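Local coordinates for protein endo-1,4-beta-xylanase 1 (Hypocrea jecorina, PDB 1XYN) that hydrolyses internal 1,4-beta-xylosidic linkages in the main chain of xylan, a plant cell wall hemicellulose, releasing xylooligosaccharides and xylose, at residues Y76-D81 with A100-W105. Numbering follows the deposited sequence.
Sequences YYIMED and ATYTIW. With CA (calcium ion), chain B.
Y102 carries this buried contact, reaching across from strand 100-109 with its phenol to meet E80. Its OH donates a hydrogen bond to E80 OE2, 2.9 Å away, which accepts through its syn lone pair. OE2 sits at the ring edge, in the ring plane, while the carboxylate is turned 39° from that plane. The E80 chain is bent at chi2 (-64°), and its end comes nearer to the tyrosine than the direction of CB would suggest. Y102 CE2 lies 4.0 Å from I78 CG2 and 3.9 Å from the carbonyl oxygen M79 O, both oblique to the ring.

The polar ends have further partners: R132 forms a salt bridge with E80 OE1, and R128 hydrogen-bonds to the Y102 hydroxyl. H142 meets the Y102 ring edge-to-face. A phenylalanine in place of Y102 would probably leave E80 OE2 without its donor and R128 without the hydroxyl it bonds.

E80 and D81 form a classic beta bulge opposite L63, where the chain turns a corner; the second of these residues, D81, binds calcium through OD2 at 2.6 Å, together with H83. The two segments are not paired directly: strand 119-128 runs between them, parallel to 74-79 and antiparallel to 100-109. Y102 thus bridges next-but-one strands on one face of the curved sheet in the family 11 xylanase beta-jelly-roll.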
loop_
_atom_site.group_PDB
_atom_site.type_symbol
_atom_site.label_atom_id
_atom_site.label_comp_id
_atom_site.label_asym_id
_atom_site.label_seq_id
_atom_site.Cartn_x
_atom_site.Cartn_y
_atom_site.Cartn_z
ATOM N N TYR A 76 -0.736 13.203 6.964
ATOM C CA TYR A 76 -1.852 13.668 7.743
ATOM C C TYR A 76 -3.096 13.965 6.928
ATOM O O TYR A 76 -3.021 14.234 5.734
ATOM C CB TYR A 76 -1.432 14.873 8.600
ATOM C CG TYR A 76 -1.041 16.124 7.840
ATOM C CD1 TYR A 76 -2.020 17.007 7.382
ATOM C CD2 TYR A 76 0.301 16.428 7.578
ATOM C CE1 TYR A 76 -1.681 18.160 6.677
ATOM C CE2 TYR A 76 0.652 17.584 6.870
ATOM C CZ TYR A 76 -0.351 18.442 6.424
ATOM O OH TYR A 76 -0.054 19.586 5.718
ATOM N N TYR A 77 -4.245 13.885 7.589
ATOM C CA TYR A 77 -5.536 14.144 6.967
ATOM C C TYR A 77 -6.363 14.973 7.925
ATOM O O TYR A 77 -6.255 14.832 9.141
ATOM C CB TYR A 77 -6.345 12.856 6.738
ATOM C CG TYR A 77 -5.802 11.838 5.758
ATOM C CD1 TYR A 77 -4.612 11.166 6.017
ATOM C CD2 TYR A 77 -6.528 11.485 4.615
ATOM C CE1 TYR A 77 -4.155 10.171 5.180
ATOM C CE2 TYR A 77 -6.079 10.485 3.761
ATOM C CZ TYR A 77 -4.885 9.829 4.057
ATOM O OH TYR A 77 -4.406 8.824 3.249
ATOM N N ILE A 78 -7.209 15.818 7.356
ATOM C CA ILE A 78 -8.135 16.639 8.113
ATOM C C ILE A 78 -9.390 16.462 7.282
ATOM O O ILE A 78 -9.654 17.230 6.351
ATOM C CB ILE A 78 -7.717 18.122 8.178
ATOM C CG1 ILE A 78 -6.414 18.261 8.975
ATOM C CG2 ILE A 78 -8.823 18.941 8.854
ATOM C CD1 ILE A 78 -5.757 19.617 8.867
ATOM N N MET A 79 -10.079 15.355 7.551
ATOM C CA MET A 79 -11.294 14.989 6.841
ATOM C C MET A 79 -12.475 15.866 7.165
ATOM O O MET A 79 -12.877 15.962 8.315
ATOM C CB MET A 79 -11.645 13.532 7.125
ATOM C CG MET A 79 -10.778 12.546 6.392
ATOM S SD MET A 79 -11.059 10.866 6.947
ATOM C CE MET A 79 -9.361 10.321 7.097
ATOM N N GLU A 80 -13.014 16.507 6.137
ATOM C CA GLU A 80 -14.167 17.374 6.282
ATOM C C GLU A 80 -15.404 16.587 5.936
ATOM O O GLU A 80 -16.528 16.942 6.308
ATOM C CB GLU A 80 -14.037 18.591 5.362
ATOM C CG GLU A 80 -12.812 19.443 5.668
ATOM C CD GLU A 80 -12.876 20.061 7.051
ATOM O OE1 GLU A 80 -13.832 20.812 7.314
ATOM O OE2 GLU A 80 -11.970 19.807 7.873
ATOM N N ASP A 81 -15.164 15.458 5.283
ATOM C CA ASP A 81 -16.221 14.574 4.860
ATOM C C ASP A 81 -15.648 13.203 4.574
ATOM O O ASP A 81 -14.496 13.077 4.162
ATOM C CB ASP A 81 -16.851 15.149 3.606
ATOM C CG ASP A 81 -18.130 14.476 3.235
ATOM O OD1 ASP A 81 -18.753 13.789 4.075
ATOM O OD2 ASP A 81 -18.499 14.659 2.067
ATOM N N ALA A 100 -17.102 22.779 14.208
ATOM C CA ALA A 100 -17.368 21.418 14.655
ATOM C C ALA A 100 -16.195 20.798 15.399
ATOM O O ALA A 100 -15.099 21.358 15.436
ATOM C CB ALA A 100 -17.744 20.544 13.476
ATOM N N THR A 101 -16.443 19.635 15.998
ATOM C CA THR A 101 -15.415 18.911 16.734
ATOM C C THR A 101 -14.854 17.823 15.817
ATOM O O THR A 101 -15.562 17.296 14.954
ATOM C CB THR A 101 -15.988 18.224 18.004
ATOM O OG1 THR A 101 -16.908 19.100 18.665
ATOM C CG2 THR A 101 -14.863 17.886 18.965
ATOM N N TYR A 102 -13.586 17.486 16.023
ATOM C CA TYR A 102 -12.904 16.468 15.232
ATOM C C TYR A 102 -12.338 15.403 16.151
ATOM O O TYR A 102 -11.781 15.726 17.195
ATOM C CB TYR A 102 -11.720 17.080 14.467
ATOM C CG TYR A 102 -12.088 18.055 13.376
ATOM C CD1 TYR A 102 -12.659 19.294 13.679
ATOM C CD2 TYR A 102 -11.858 17.741 12.038
ATOM C CE1 TYR A 102 -12.997 20.201 12.671
ATOM C CE2 TYR A 102 -12.190 18.637 11.021
ATOM C CZ TYR A 102 -12.759 19.861 11.345
ATOM O OH TYR A 102 -13.100 20.733 10.341
ATOM N N THR A 103 -12.481 14.136 15.780
ATOM C CA THR A 103 -11.894 13.079 16.591
ATOM C C THR A 103 -10.509 12.825 15.990
ATOM O O THR A 103 -10.356 12.643 14.782
ATOM C CB THR A 103 -12.751 11.788 16.618
ATOM O OG1 THR A 103 -12.788 11.198 15.317
ATOM C CG2 THR A 103 -14.168 12.106 17.055
ATOM N N ILE A 104 -9.492 12.915 16.828
ATOM C CA ILE A 104 -8.125 12.721 16.383
ATOM C C ILE A 104 -7.728 11.258 16.508
ATOM O O ILE A 104 -8.077 10.604 17.485
ATOM C CB ILE A 104 -7.178 13.616 17.194
ATOM C CG1 ILE A 104 -7.609 15.078 17.033
ATOM C CG2 ILE A 104 -5.728 13.419 16.758
ATOM C CD1 ILE A 104 -6.851 16.042 17.913
ATOM N N TRP A 105 -7.050 10.746 15.481
ATOM C CA TRP A 105 -6.580 9.365 15.440
ATOM C C TRP A 105 -5.110 9.346 15.068
ATOM O O TRP A 105 -4.600 10.275 14.445
ATOM C CB TRP A 105 -7.307 8.547 14.358
ATOM C CG TRP A 105 -8.780 8.475 14.475
ATOM C CD1 TRP A 105 -9.676 9.482 14.237
ATOM C CD2 TRP A 105 -9.552 7.317 14.797
ATOM N NE1 TRP A 105 -10.959 9.018 14.381
ATOM C CE2 TRP A 105 -10.917 7.692 14.727
ATOM C CE3 TRP A 105 -9.226 5.995 15.134
ATOM C CZ2 TRP A 105 -11.963 6.792 14.985
ATOM C CZ3 TRP A 105 -10.263 5.095 15.386
ATOM C CH2 TRP A 105 -11.619 5.503 15.309
HETATM CA CA CA B . -21.026 13.901 2.250
#